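PDB 4WPE: cytokinesis protein 2 from Saccharomyces cerevisiae, which mediates the cytoskeletal rearrangements required for cytokinesis, forming a double ring that coincides with the septins and, after mitotic onset, a ring that colocalizes with the medial actin ring. Local coordinates for residues A[9-14]-A[27-32]; A[63-68]-A[83-88]; A[90-95]-A[250-255]; A[123-128]-A[213-218]; A[162-167]-A[174-179]. All coordinates share one frame; numbering follows the deposited sequence.

Contact 1. Residues A[9-14]-A[27-32]; sequences YSYEAC and LGHISQ
Tyr11 reaches His29 and Ile30 across a wide backbone gap: the nearest CA pair, Tyr11 and Leu27, stands 11.0 Å apart, and a weakly bonded turn near the N-terminus lies across from helix 21-35. The phenol ring does the bridging. Its CG lies anti to the carbonyl carbon (chi1 -77°), which sends the ring across the gap. At its far end, the Tyr11 OH approaches the edge of the imidazole, in the ring plane, with CD2 of His29 3.4 Å away; the two side chains stand roughly perpendicular. Lower on the phenol, CE1 of Tyr11 packs against CD1 of Ile30 at 3.8 Å, the outermost methyl of a side chain whose first bond does not aim at the tyrosine. Tyr11 is fixed at its backbone as well, since its N donates to Gln220 OE1 on helix 170-259. The His29 ring in turn stacks with Phe271 of the second subunit, so the contact lies beside the dimer interface of this F-BAR domain. No hydrogen bond joins the two segments. Their union rests on van der Waals contact between one long aromatic group, a methyl and a carbon at the imidazole edge, all of them on buried residues.

Contact 2. Residues A[63-68]-A[83-88]; sequences GKLDKD and NVVLSV
Leu65, Asp66 and Leu86 meet where helix 63-68 runs nearly antiparallel to helix 83-88, the short axes 10.1 Å apart at closest approach and at 156° to each other. The nearest backbones are those of Asp66 and Leu86, with 6.9 Å between their CA atoms. Leu86 divides its two methyls between two neighbours. CD1 goes to the buried Leu65, where it lies 3.9 Å from CD2 of that residue; the two leucine side chains pass alongside each other in opposite directions. CD2 turns to the exposed Asp66 and lies 3.8 Å from its CB, the two side chains crossing at a slant. Leu86 holds CG anti to the backbone N (chi1 -179°), a setting that carries the fork out between its two partners. Val85 adds a looser touch, its CG1 4.4 Å from CD2 of Leu65. Were Leu86 an alanine, both methyls would go, which would probably open a gap between the helices and leave CD2 of Leu65 and CB of Asp66 without their partner. Beyond the pair, Leu65 also packs on Phe43 of the second subunit, and Leu86 on Thr62 and Ile69 of helix 37-71. The helical hairpin formed by helices 37-71 and 76-162 is thus joined here by apolar contact between buried residues, while the exposed aspartate borders the second methyl with CB and carboxylate alike, and no hydrogen bond or salt bridge joins the segments.

Contact 3. Residues A[90-95]-A[250-255]; sequences KARAQS and TKMDML
Ala91 and Lys251 form one of two touches that join helix 76-162 to helix 170-259 here, within the long helical bundle of the F-BAR domain. The methyl of Ala91 points at the opposing helix and meets the lysine through its aliphatic part, CB of Ala91 lying 4.1 Å from CE of Lys251. A bend at the second torsion of the lysine (chi2 -46°) turns the chain so that CE, rather than the ammonium group, is what reaches the alanine. The second touch is equally slender. CE of Met252, modelled as selenomethionine, comes within 4.1 Å of NE of Arg92, approaching the guanidinium at a slant. Both side chains start with CG anti to the carbonyl carbon and then fold: Met252 at chi2, and Arg92 at chi3 (-56°), a turn that brings its head group round to the methyl.

What positions this first shell lies mostly beyond the two segments. The guanidinium is held by salt bridges from NH2 to Glu89 and from NH1 to Glu248, with Tyr54 OH as a further partner of NH1, so the methionine methyl rests against a group whose polar atoms are already engaged. From the second subunit, Tyr245 packs on both Arg92 and Met252. Lys251 also packs on Val88 of helix 76-162. Each backbone keeps its regular helix bonds alongside: Ser95 N donates to Ala91 O at 3.0 Å, and Leu255 N donates to Lys251 O at 3.2 Å.

Contact 4. Residues A[123-128]-A[213-218]; sequences TTLSGK and AQLSCE
Lys128 lies stretched across Leu215, and a turn away Leu125 leans on Glu218. The lysine is fully extended: CG is anti to the backbone N (chi1 -176°) and each later torsion is also near anti, so a straight run of methylenes spans the gap at about a right angle to the leucine. CD2 of Leu215 sits against that run, 4.0 Å from CD of Lys128 and equally far from the methylenes before and after it. Glu218 takes another path, with CG anti to the carbonyl carbon (chi1 -78°) and the chain extended beyond. Its base and its head thus each touch one Leu125 methyl: CB of Glu218 is 4.0 Å from CD1 of Leu125, while OE1 of Glu218 is 3.9 Å from CD2 of Leu125.

These side chains fill the space between two of the long antiparallel helices of the F-BAR domain, 76-162 and 170-259; the axes of segments 123-128 and 213-218 come within 11.4 Å, at 159°. The second helix is kinked within 213-218. Leu125 also touches CG of Leu215 through CD2, at 4.3 Å, and continues onto Leu219 and Met222. Glu218 OE1 forms a salt bridge with Arg121 NH2, whereas NZ of Lys128 stays 4.8 Å from OE2 of Glu218, near an opposite charge but not in contact with it.

Contact 5. Residues A[162-167]-A[174-179]; sequences LNENNM and EHNKRE
Asn163 begins the contact with Asn176, its CB directed toward helix 174-179. CG of Asn163 lies 4.1 Å from OD1 of Asn176, and the two amide planes are turned 39° from each other. Next in sequence, Glu164 comes nearest in backbone, its CA 6.7 Å from that of Asn176, and it touches through its main chain more than its side chain: ND2 of Asn176 is 3.6 Å from CA of Glu164 and 4.0 Å from its CB. Farther on, Met167, modelled as selenomethionine, folds back toward the helix. A bend at its second torsion (chi2 -68°) lays the selenium against the root of the asparagine, SE of Met167 standing 3.9 Å from CB of Asn176, with the two side chains roughly perpendicular.

All three touches converge on Asn176. Its CG is anti to the backbone N (chi1 -166°), which drives the amide into the curve of the loop, where ND2 donates to the backbone O of Leu160. Cut back to an alanine, Asn176 would lose its amide, which would probably leave the Leu160 carbonyl without its donor and open a gap beside Asn163 and Glu164.

The segments lie at the turn joining helix 76-162 to helix 170-259, about 70 Å from the chain centre to the centre of the contact and within a predicted coiled coil. Away from the contact, Arg178 grips OE2 of Glu174 with NE and NH2, both at 3.0 Å. Across the contact itself, one buried amide ties the turn to the helix, by packing on its carbon and by a hydrogen bond to the end of the preceding helix.

Contacts 3 and 4 join helices 76-162 and 170-259, and contact 5 lies at the turn between them, at the far end of the elongated domain, with about 108 Å between the centres of contacts 3 and 5. Contact 1 is wholly buried and contact 2 largely so, and aromatic or aliphatic groups dominate both. Contacts 3, 4 and 5 are partly buried; 3 and 4 draw charged side chains into apolar contact, largely but not wholly through their carbons. Contact 5 instead centres on an amide. Contacts 1, 2 and 3 touch the second subunit, whereas 4 and 5 do not. Neighbours adjoin directly: Glu12 of contact 1 packs on Ser216 of contact 4, and Val88 of contact 2 on Lys251 of contact 3.

Contact 1. Residues A[9-14]-A[27-32]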
# COMPACT_ATOMS: atom_id res chain seq x y z
N TYR A 9 25.83 29.61 23.04
CA TYR A 9 25.64 28.28 23.63
C TYR A 9 26.08 27.09 22.78
O TYR A 9 25.59 26.89 21.66
CB TYR A 9 24.16 28.11 23.99
CG TYR A 9 23.60 29.22 24.85
CD1 TYR A 9 23.54 29.11 26.23
CD2 TYR A 9 23.16 30.40 24.26
CE1 TYR A 9 23.04 30.14 27.01
CE2 TYR A 9 22.66 31.44 25.03
CZ TYR A 9 22.60 31.31 26.39
OH TYR A 9 22.10 32.35 27.14
N SER A 10 26.97 26.27 23.33
CA SER A 10 27.43 25.04 22.67
C SER A 10 27.93 23.99 23.69
O SER A 10 27.85 24.20 24.90
CB SER A 10 28.54 25.35 21.67
OG SER A 10 29.66 25.94 22.31
N TYR A 11 28.44 22.87 23.19
CA TYR A 11 28.89 21.78 24.06
C TYR A 11 30.21 22.11 24.76
O TYR A 11 30.42 21.73 25.91
CB TYR A 11 29.05 20.48 23.27
CG TYR A 11 27.77 19.74 22.94
CD1 TYR A 11 27.80 18.41 22.55
CD2 TYR A 11 26.54 20.38 22.99
CE1 TYR A 11 26.63 17.73 22.24
CE2 TYR A 11 25.37 19.71 22.68
CZ TYR A 11 25.42 18.38 22.30
OH TYR A 11 24.26 17.71 21.99
N GLU A 12 31.10 22.79 24.05
CA GLU A 12 32.42 23.09 24.60
C GLU A 12 32.40 24.34 25.46
O GLU A 12 33.37 24.66 26.14
CB GLU A 12 33.44 23.27 23.47
CG GLU A 12 33.22 24.50 22.63
CD GLU A 12 34.48 24.95 21.93
OE1 GLU A 12 34.38 25.54 20.83
OE2 GLU A 12 35.58 24.73 22.48
N ALA A 13 31.28 25.05 25.41
CA ALA A 13 31.16 26.32 26.12
C ALA A 13 30.48 26.17 27.48
O ALA A 13 30.87 26.81 28.45
CB ALA A 13 30.41 27.33 25.26
N CYS A 14 29.48 25.30 27.55
CA CYS A 14 28.54 25.32 28.66
C CYS A 14 28.59 24.12 29.61
O CYS A 14 27.75 24.01 30.50
CB CYS A 14 27.12 25.43 28.11
SG CYS A 14 26.86 26.89 27.09
N LEU A 27 27.93 12.63 27.51
CA LEU A 27 28.17 11.24 27.13
C LEU A 27 26.87 10.44 27.16
O LEU A 27 26.65 9.56 26.33
CB LEU A 27 29.21 10.60 28.05
CG LEU A 27 30.65 11.08 27.86
CD1 LEU A 27 31.59 10.35 28.80
CD2 LEU A 27 31.08 10.88 26.42
N GLY A 28 26.01 10.77 28.12
CA GLY A 28 24.72 10.12 28.23
C GLY A 28 23.81 10.50 27.07
O GLY A 28 23.11 9.65 26.52
N HIS A 29 23.85 11.77 26.69
CA HIS A 29 22.99 12.28 25.63
C HIS A 29 23.34 11.70 24.26
O HIS A 29 22.46 11.28 23.51
CB HIS A 29 23.07 13.81 25.56
CG HIS A 29 22.18 14.42 24.53
ND1 HIS A 29 20.84 14.09 24.42
CD2 HIS A 29 22.42 15.32 23.55
CE1 HIS A 29 20.31 14.77 23.43
NE2 HIS A 29 21.25 15.53 22.88
N ILE A 30 24.63 11.67 23.93
CA ILE A 30 25.09 11.14 22.66
C ILE A 30 24.79 9.64 22.57
O ILE A 30 24.36 9.14 21.53
CB ILE A 30 26.61 11.40 22.44
CG1 ILE A 30 26.83 12.75 21.78
CG2 ILE A 30 27.24 10.31 21.58
CD1 ILE A 30 26.61 13.95 22.68
N SER A 31 24.99 8.94 23.68
CA SER A 31 24.76 7.50 23.74
C SER A 31 23.30 7.13 23.54
O SER A 31 22.98 6.17 22.84
CB SER A 31 25.26 6.94 25.08
OG SER A 31 24.67 5.69 25.36
N GLN A 32 22.40 7.90 24.16
CA GLN A 32 20.98 7.61 24.06
C GLN A 32 20.48 7.97 22.66
O GLN A 32 19.49 7.41 22.18
CB GLN A 32 20.18 8.36 25.12
CG GLN A 32 19.70 9.75 24.70
CD GLN A 32 18.52 10.23 25.53
OE1 GLN A 32 18.11 9.57 26.49
NE2 GLN A 32 17.97 11.38 25.17

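Contact 2. Residues A[63-68]-A[83-88]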
# COMPACT_ATOMS: atom_id res chain seq x y z
N GLY A 63 -2.36 -9.36 -12.46
CA GLY A 63 -2.13 -10.55 -13.26
C GLY A 63 -3.42 -11.29 -13.53
O GLY A 63 -3.69 -11.70 -14.66
N LYS A 64 -4.23 -11.47 -12.48
CA LYS A 64 -5.52 -12.14 -12.63
C LYS A 64 -6.49 -11.26 -13.40
O LYS A 64 -7.38 -11.76 -14.08
CB LYS A 64 -6.11 -12.50 -11.26
N LEU A 65 -6.30 -9.95 -13.31
CA LEU A 65 -7.14 -9.01 -14.03
C LEU A 65 -6.86 -9.08 -15.53
O LEU A 65 -7.78 -9.00 -16.35
CB LEU A 65 -6.94 -7.59 -13.52
CG LEU A 65 -7.71 -6.50 -14.28
CD1 LEU A 65 -9.20 -6.80 -14.33
CD2 LEU A 65 -7.45 -5.13 -13.66
N ASP A 66 -5.59 -9.23 -15.89
CA ASP A 66 -5.19 -9.31 -17.29
C ASP A 66 -5.78 -10.55 -17.95
O ASP A 66 -6.37 -10.47 -19.03
CB ASP A 66 -3.66 -9.33 -17.42
CG ASP A 66 -3.18 -9.09 -18.84
OD1 ASP A 66 -3.44 -9.94 -19.71
OD2 ASP A 66 -2.55 -8.04 -19.08
N LYS A 67 -5.63 -11.70 -17.30
CA LYS A 67 -6.15 -12.96 -17.82
C LYS A 67 -7.67 -12.92 -17.92
O LYS A 67 -8.26 -13.50 -18.83
CB LYS A 67 -5.71 -14.13 -16.94
N ASP A 68 -8.31 -12.22 -16.98
CA ASP A 68 -9.77 -12.13 -16.97
C ASP A 68 -10.29 -11.25 -18.10
O ASP A 68 -11.31 -11.57 -18.71
CB ASP A 68 -10.26 -11.61 -15.62
CG ASP A 68 -10.22 -12.67 -14.54
OD1 ASP A 68 -9.45 -13.64 -14.70
OD2 ASP A 68 -10.94 -12.53 -13.53
N ASN A 83 -8.60 -1.82 -19.55
CA ASN A 83 -7.17 -1.91 -19.78
C ASN A 83 -6.42 -0.71 -19.20
O ASN A 83 -5.24 -0.81 -18.85
CB ASN A 83 -6.86 -2.05 -21.27
CG ASN A 83 -7.20 -3.44 -21.80
OD1 ASN A 83 -6.99 -4.44 -21.12
ND2 ASN A 83 -7.71 -3.50 -23.02
N VAL A 84 -7.10 0.43 -19.11
CA VAL A 84 -6.53 1.60 -18.45
C VAL A 84 -6.37 1.31 -16.97
O VAL A 84 -5.33 1.58 -16.38
CB VAL A 84 -7.39 2.87 -18.65
CG1 VAL A 84 -6.97 3.96 -17.67
CG2 VAL A 84 -7.27 3.36 -20.08
N VAL A 85 -7.41 0.73 -16.37
CA VAL A 85 -7.36 0.30 -14.98
C VAL A 85 -6.20 -0.67 -14.79
O VAL A 85 -5.45 -0.57 -13.82
CB VAL A 85 -8.67 -0.39 -14.54
CG1 VAL A 85 -8.55 -0.91 -13.12
CG2 VAL A 85 -9.84 0.58 -14.65
N LEU A 86 -6.05 -1.59 -15.74
CA LEU A 86 -4.99 -2.58 -15.69
C LEU A 86 -3.61 -1.93 -15.75
O LEU A 86 -2.71 -2.30 -14.99
CB LEU A 86 -5.15 -3.58 -16.84
CG LEU A 86 -4.11 -4.70 -16.92
CD1 LEU A 86 -4.04 -5.45 -15.60
CD2 LEU A 86 -4.46 -5.64 -18.06
N SER A 87 -3.45 -0.95 -16.63
CA SER A 87 -2.15 -0.30 -16.81
C SER A 87 -1.84 0.67 -15.67
O SER A 87 -0.69 0.79 -15.24
CB SER A 87 -2.09 0.42 -18.16
OG SER A 87 -2.61 1.73 -18.07
N VAL A 88 -2.87 1.36 -15.19
CA VAL A 88 -2.71 2.27 -14.06
C VAL A 88 -2.21 1.53 -12.83
O VAL A 88 -1.29 1.98 -12.15
CB VAL A 88 -4.04 2.99 -13.73
CG1 VAL A 88 -4.05 3.49 -12.29
CG2 VAL A 88 -4.29 4.13 -14.70

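Contact 3. Residues A[90-95]-A[250-255]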
# COMPACT_ATOMS: atom_id res chain seq x y z
N LYS A 90 -0.70 -1.48 -12.55
CA LYS A 90 0.63 -2.09 -12.64
C LYS A 90 1.70 -1.00 -12.58
O LYS A 90 2.86 -1.28 -12.24
CB LYS A 90 0.79 -2.92 -13.92
CG LYS A 90 0.45 -2.20 -15.20
CD LYS A 90 0.86 -3.02 -16.41
CE LYS A 90 0.18 -4.38 -16.42
NZ LYS A 90 0.63 -5.22 -17.57
N ALA A 91 1.32 0.23 -12.89
CA ALA A 91 2.22 1.37 -12.73
C ALA A 91 2.44 1.69 -11.26
O ALA A 91 3.57 1.99 -10.84
CB ALA A 91 1.67 2.59 -13.46
N ARG A 92 1.37 1.62 -10.47
CA ARG A 92 1.48 1.79 -9.02
C ARG A 92 2.35 0.69 -8.42
O ARG A 92 3.21 0.96 -7.58
CB ARG A 92 0.11 1.79 -8.36
CG ARG A 92 -0.79 2.94 -8.75
CD ARG A 92 -1.90 3.17 -7.73
NE ARG A 92 -2.71 1.98 -7.50
CZ ARG A 92 -2.65 1.23 -6.40
NH1 ARG A 92 -1.80 1.54 -5.42
NH2 ARG A 92 -3.43 0.17 -6.27
N ALA A 93 2.10 -0.54 -8.86
CA ALA A 93 2.87 -1.69 -8.40
C ALA A 93 4.37 -1.47 -8.60
O ALA A 93 5.15 -1.63 -7.67
CB ALA A 93 2.41 -2.95 -9.12
N GLN A 94 4.75 -1.07 -9.81
CA GLN A 94 6.15 -0.78 -10.11
C GLN A 94 6.66 0.38 -9.27
O GLN A 94 7.83 0.41 -8.88
CB GLN A 94 6.32 -0.47 -11.60
N SER A 95 5.78 1.34 -8.98
CA SER A 95 6.17 2.53 -8.23
C SER A 95 6.42 2.21 -6.77
O SER A 95 7.36 2.73 -6.15
CB SER A 95 5.10 3.61 -8.36
OG SER A 95 5.46 4.77 -7.64
N THR A 250 -1.69 11.13 -10.76
CA THR A 250 -1.69 11.34 -12.20
C THR A 250 -2.36 10.18 -12.93
O THR A 250 -3.02 10.37 -13.95
CB THR A 250 -0.25 11.51 -12.74
OG1 THR A 250 0.41 12.53 -11.99
CG2 THR A 250 -0.27 11.91 -14.21
N LYS A 251 -2.19 8.97 -12.39
CA LYS A 251 -2.77 7.78 -13.01
C LYS A 251 -4.27 7.71 -12.80
O LYS A 251 -5.00 7.24 -13.67
CB LYS A 251 -2.09 6.53 -12.46
CG LYS A 251 -0.62 6.43 -12.81
CD LYS A 251 -0.39 6.76 -14.28
CE LYS A 251 1.03 6.44 -14.71
NZ LYS A 251 1.27 6.87 -16.11
N MSE A 252 -4.74 8.18 -11.65
CA MSE A 252 -6.18 8.23 -11.39
C MSE A 252 -6.81 9.40 -12.14
O MSE A 252 -8.02 9.41 -12.39
CB MSE A 252 -6.46 8.36 -9.89
CG MSE A 252 -6.00 7.17 -9.07
SE MSE A 252 -6.97 5.54 -9.50
CE MSE A 252 -5.97 4.26 -8.42
N ASP A 253 -5.99 10.38 -12.50
CA ASP A 253 -6.45 11.45 -13.39
C ASP A 253 -6.74 10.86 -14.76
O ASP A 253 -7.77 11.15 -15.36
CB ASP A 253 -5.42 12.57 -13.50
CG ASP A 253 -5.52 13.57 -12.36
OD1 ASP A 253 -6.63 13.76 -11.82
OD2 ASP A 253 -4.48 14.18 -12.01
N MSE A 254 -5.82 10.02 -15.24
CA MSE A 254 -6.00 9.32 -16.51
C MSE A 254 -7.31 8.56 -16.55
O MSE A 254 -8.10 8.68 -17.49
CB MSE A 254 -4.84 8.35 -16.77
CG MSE A 254 -3.52 8.98 -17.13
SE MSE A 254 -2.49 7.81 -18.31
CE MSE A 254 -2.50 6.20 -17.21
N LEU A 255 -7.54 7.76 -15.50
CA LEU A 255 -8.73 6.92 -15.42
C LEU A 255 -10.00 7.76 -15.39
O LEU A 255 -10.97 7.45 -16.08
CB LEU A 255 -8.66 6.03 -14.18
CG LEU A 255 -9.82 5.04 -14.03
CD1 LEU A 255 -9.96 4.20 -15.29
CD2 LEU A 255 -9.62 4.15 -12.82

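Contact 4. Residues A[123-128]-A[213-218]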
# COMPACT_ATOMS: atom_id res chain seq x y z
N THR A 123 32.37 4.79 21.45
CA THR A 123 33.07 3.85 22.33
C THR A 123 34.52 4.28 22.54
O THR A 123 35.01 4.28 23.67
CB THR A 123 33.02 2.42 21.76
OG1 THR A 123 31.68 1.91 21.86
CG2 THR A 123 33.95 1.50 22.53
N THR A 124 35.19 4.66 21.46
CA THR A 124 36.56 5.13 21.52
C THR A 124 36.68 6.41 22.34
O THR A 124 37.58 6.55 23.18
CB THR A 124 37.14 5.37 20.12
OG1 THR A 124 37.16 4.13 19.39
CG2 THR A 124 38.55 5.92 20.20
N LEU A 125 35.77 7.35 22.10
CA LEU A 125 35.77 8.63 22.82
C LEU A 125 35.60 8.43 24.32
O LEU A 125 36.35 8.98 25.12
CB LEU A 125 34.66 9.54 22.30
CG LEU A 125 35.07 10.58 21.25
CD1 LEU A 125 33.93 11.54 20.98
CD2 LEU A 125 36.30 11.33 21.71
N SER A 126 34.60 7.63 24.70
CA SER A 126 34.30 7.39 26.10
C SER A 126 35.48 6.75 26.84
O SER A 126 35.73 7.05 28.00
CB SER A 126 33.07 6.50 26.24
OG SER A 126 31.91 7.22 25.86
N GLY A 127 36.20 5.88 26.14
CA GLY A 127 37.38 5.26 26.71
C GLY A 127 38.46 6.29 26.99
O GLY A 127 39.05 6.32 28.07
N LYS A 128 38.70 7.15 26.00
CA LYS A 128 39.67 8.23 26.13
C LYS A 128 39.27 9.18 27.25
O LYS A 128 40.13 9.65 28.01
CB LYS A 128 39.79 9.01 24.82
CG LYS A 128 40.85 10.09 24.83
CD LYS A 128 41.07 10.62 23.42
CE LYS A 128 42.01 11.81 23.40
NZ LYS A 128 42.24 12.26 22.00
N ALA A 213 38.33 20.67 26.16
CA ALA A 213 37.98 21.75 25.25
C ALA A 213 37.87 21.21 23.83
O ALA A 213 37.13 21.75 23.00
CB ALA A 213 39.00 22.87 25.32
N GLN A 214 38.61 20.15 23.55
CA GLN A 214 38.65 19.54 22.23
C GLN A 214 37.66 18.39 22.10
O GLN A 214 37.00 18.24 21.07
CB GLN A 214 40.06 19.03 21.92
CG GLN A 214 41.08 20.13 21.67
CD GLN A 214 42.43 19.58 21.25
OE1 GLN A 214 42.83 18.49 21.67
NE2 GLN A 214 43.14 20.33 20.41
N LEU A 215 37.57 17.57 23.14
CA LEU A 215 36.76 16.35 23.06
C LEU A 215 35.26 16.65 23.16
O LEU A 215 34.44 15.89 22.66
CB LEU A 215 37.18 15.36 24.15
CG LEU A 215 38.36 14.44 23.78
CD1 LEU A 215 39.62 15.22 23.42
CD2 LEU A 215 38.65 13.45 24.89
N SER A 216 34.92 17.77 23.79
CA SER A 216 33.53 18.21 23.83
C SER A 216 33.11 18.69 22.45
O SER A 216 31.94 18.61 22.08
CB SER A 216 33.33 19.32 24.86
OG SER A 216 34.16 20.42 24.56
N CYS A 217 34.08 19.19 21.68
CA CYS A 217 33.82 19.59 20.31
C CYS A 217 33.63 18.35 19.44
O CYS A 217 32.76 18.34 18.56
CB CYS A 217 34.96 20.45 19.76
SG CYS A 217 34.64 22.23 19.84
N GLU A 218 34.43 17.32 19.69
CA GLU A 218 34.26 16.04 19.00
C GLU A 218 32.86 15.49 19.24
O GLU A 218 32.22 14.97 18.33
CB GLU A 218 35.31 15.03 19.47
CG GLU A 218 36.71 15.22 18.87
CD GLU A 218 37.50 13.92 18.81
OE1 GLU A 218 36.97 12.93 18.27
OE2 GLU A 218 38.64 13.90 19.32

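Contact 5. Residues A[162-167]-A[174-179]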
# COMPACT_ATOMS: atom_id res chain seq x y z
N LEU A 162 60.83 15.12 71.65
CA LEU A 162 60.30 15.41 72.98
C LEU A 162 60.71 14.30 73.94
O LEU A 162 60.76 14.49 75.16
CB LEU A 162 58.77 15.54 72.93
CG LEU A 162 58.08 15.98 74.22
CD1 LEU A 162 58.72 17.25 74.77
CD2 LEU A 162 56.58 16.16 74.00
N ASN A 163 61.04 13.15 73.37
CA ASN A 163 61.38 11.96 74.13
C ASN A 163 62.87 11.88 74.45
O ASN A 163 63.31 11.05 75.25
CB ASN A 163 60.94 10.72 73.36
CG ASN A 163 61.07 9.45 74.16
OD1 ASN A 163 62.09 8.77 74.10
ND2 ASN A 163 60.04 9.13 74.92
N GLU A 164 63.65 12.76 73.82
CA GLU A 164 65.10 12.68 73.85
C GLU A 164 65.67 12.77 75.26
O GLU A 164 66.72 12.19 75.56
CB GLU A 164 65.70 13.78 72.97
CG GLU A 164 67.20 13.68 72.75
CD GLU A 164 67.68 14.59 71.64
OE1 GLU A 164 66.93 15.51 71.25
OE2 GLU A 164 68.82 14.39 71.16
N ASN A 165 64.98 13.48 76.14
CA ASN A 165 65.47 13.72 77.49
C ASN A 165 65.19 12.59 78.48
O ASN A 165 65.75 12.57 79.58
CB ASN A 165 64.88 15.02 78.04
CG ASN A 165 65.62 16.25 77.54
OD1 ASN A 165 66.85 16.25 77.46
ND2 ASN A 165 64.87 17.29 77.19
N ASN A 166 64.33 11.66 78.09
CA ASN A 166 63.96 10.56 78.98
C ASN A 166 64.81 9.31 78.73
O ASN A 166 64.48 8.23 79.21
CB ASN A 166 62.48 10.21 78.81
CG ASN A 166 61.59 11.44 78.84
OD1 ASN A 166 61.84 12.39 79.57
ND2 ASN A 166 60.53 11.42 78.03
N MSE A 167 65.90 9.47 77.99
CA MSE A 167 66.74 8.33 77.64
C MSE A 167 67.88 8.17 78.64
O MSE A 167 68.63 9.11 78.90
CB MSE A 167 67.29 8.49 76.22
CG MSE A 167 66.22 8.58 75.14
SE MSE A 167 65.24 6.91 74.86
CE MSE A 167 63.77 7.20 76.10
N GLU A 174 71.34 6.36 71.94
CA GLU A 174 71.72 6.18 70.54
C GLU A 174 70.53 5.74 69.69
O GLU A 174 70.30 6.27 68.60
CB GLU A 174 72.85 5.15 70.43
CG GLU A 174 73.26 4.82 69.00
CD GLU A 174 74.01 3.51 68.90
OE1 GLU A 174 74.84 3.23 69.80
OE2 GLU A 174 73.78 2.76 67.93
N HIS A 175 69.76 4.79 70.21
CA HIS A 175 68.59 4.27 69.52
C HIS A 175 67.58 5.37 69.20
O HIS A 175 66.95 5.36 68.14
CB HIS A 175 67.92 3.19 70.35
CG HIS A 175 66.58 2.77 69.83
ND1 HIS A 175 66.44 2.03 68.67
CD2 HIS A 175 65.33 2.98 70.29
CE1 HIS A 175 65.16 1.81 68.45
NE2 HIS A 175 64.46 2.38 69.41
N ASN A 176 67.43 6.32 70.12
CA ASN A 176 66.49 7.41 69.94
C ASN A 176 67.04 8.47 68.99
O ASN A 176 66.28 9.12 68.27
CB ASN A 176 66.15 8.05 71.29
CG ASN A 176 64.94 8.96 71.22
OD1 ASN A 176 63.80 8.49 71.21
ND2 ASN A 176 65.18 10.26 71.15
N LYS A 177 68.35 8.65 69.00
CA LYS A 177 68.99 9.59 68.09
C LYS A 177 68.90 9.08 66.65
O LYS A 177 68.77 9.86 65.71
CB LYS A 177 70.45 9.84 68.48
N ARG A 178 68.96 7.76 66.49
CA ARG A 178 68.82 7.13 65.18
C ARG A 178 67.41 7.33 64.63
O ARG A 178 67.23 7.73 63.48
CB ARG A 178 69.13 5.63 65.24
CG ARG A 178 70.61 5.30 65.29
CD ARG A 178 70.82 3.80 65.10
NE ARG A 178 72.17 3.39 65.45
CZ ARG A 178 73.19 3.36 64.59
NH1 ARG A 178 73.01 3.74 63.33
NH2 ARG A 178 74.39 2.96 65.00
N GLU A 179 66.43 7.03 65.47
CA GLU A 179 65.03 7.21 65.13
C GLU A 179 64.74 8.67 64.79
O GLU A 179 63.94 8.96 63.90
CB GLU A 179 64.14 6.75 66.28
CG GLU A 179 64.11 5.24 66.46
CD GLU A 179 63.64 4.53 65.20
OE1 GLU A 179 62.49 4.78 64.78
OE2 GLU A 179 64.42 3.73 64.65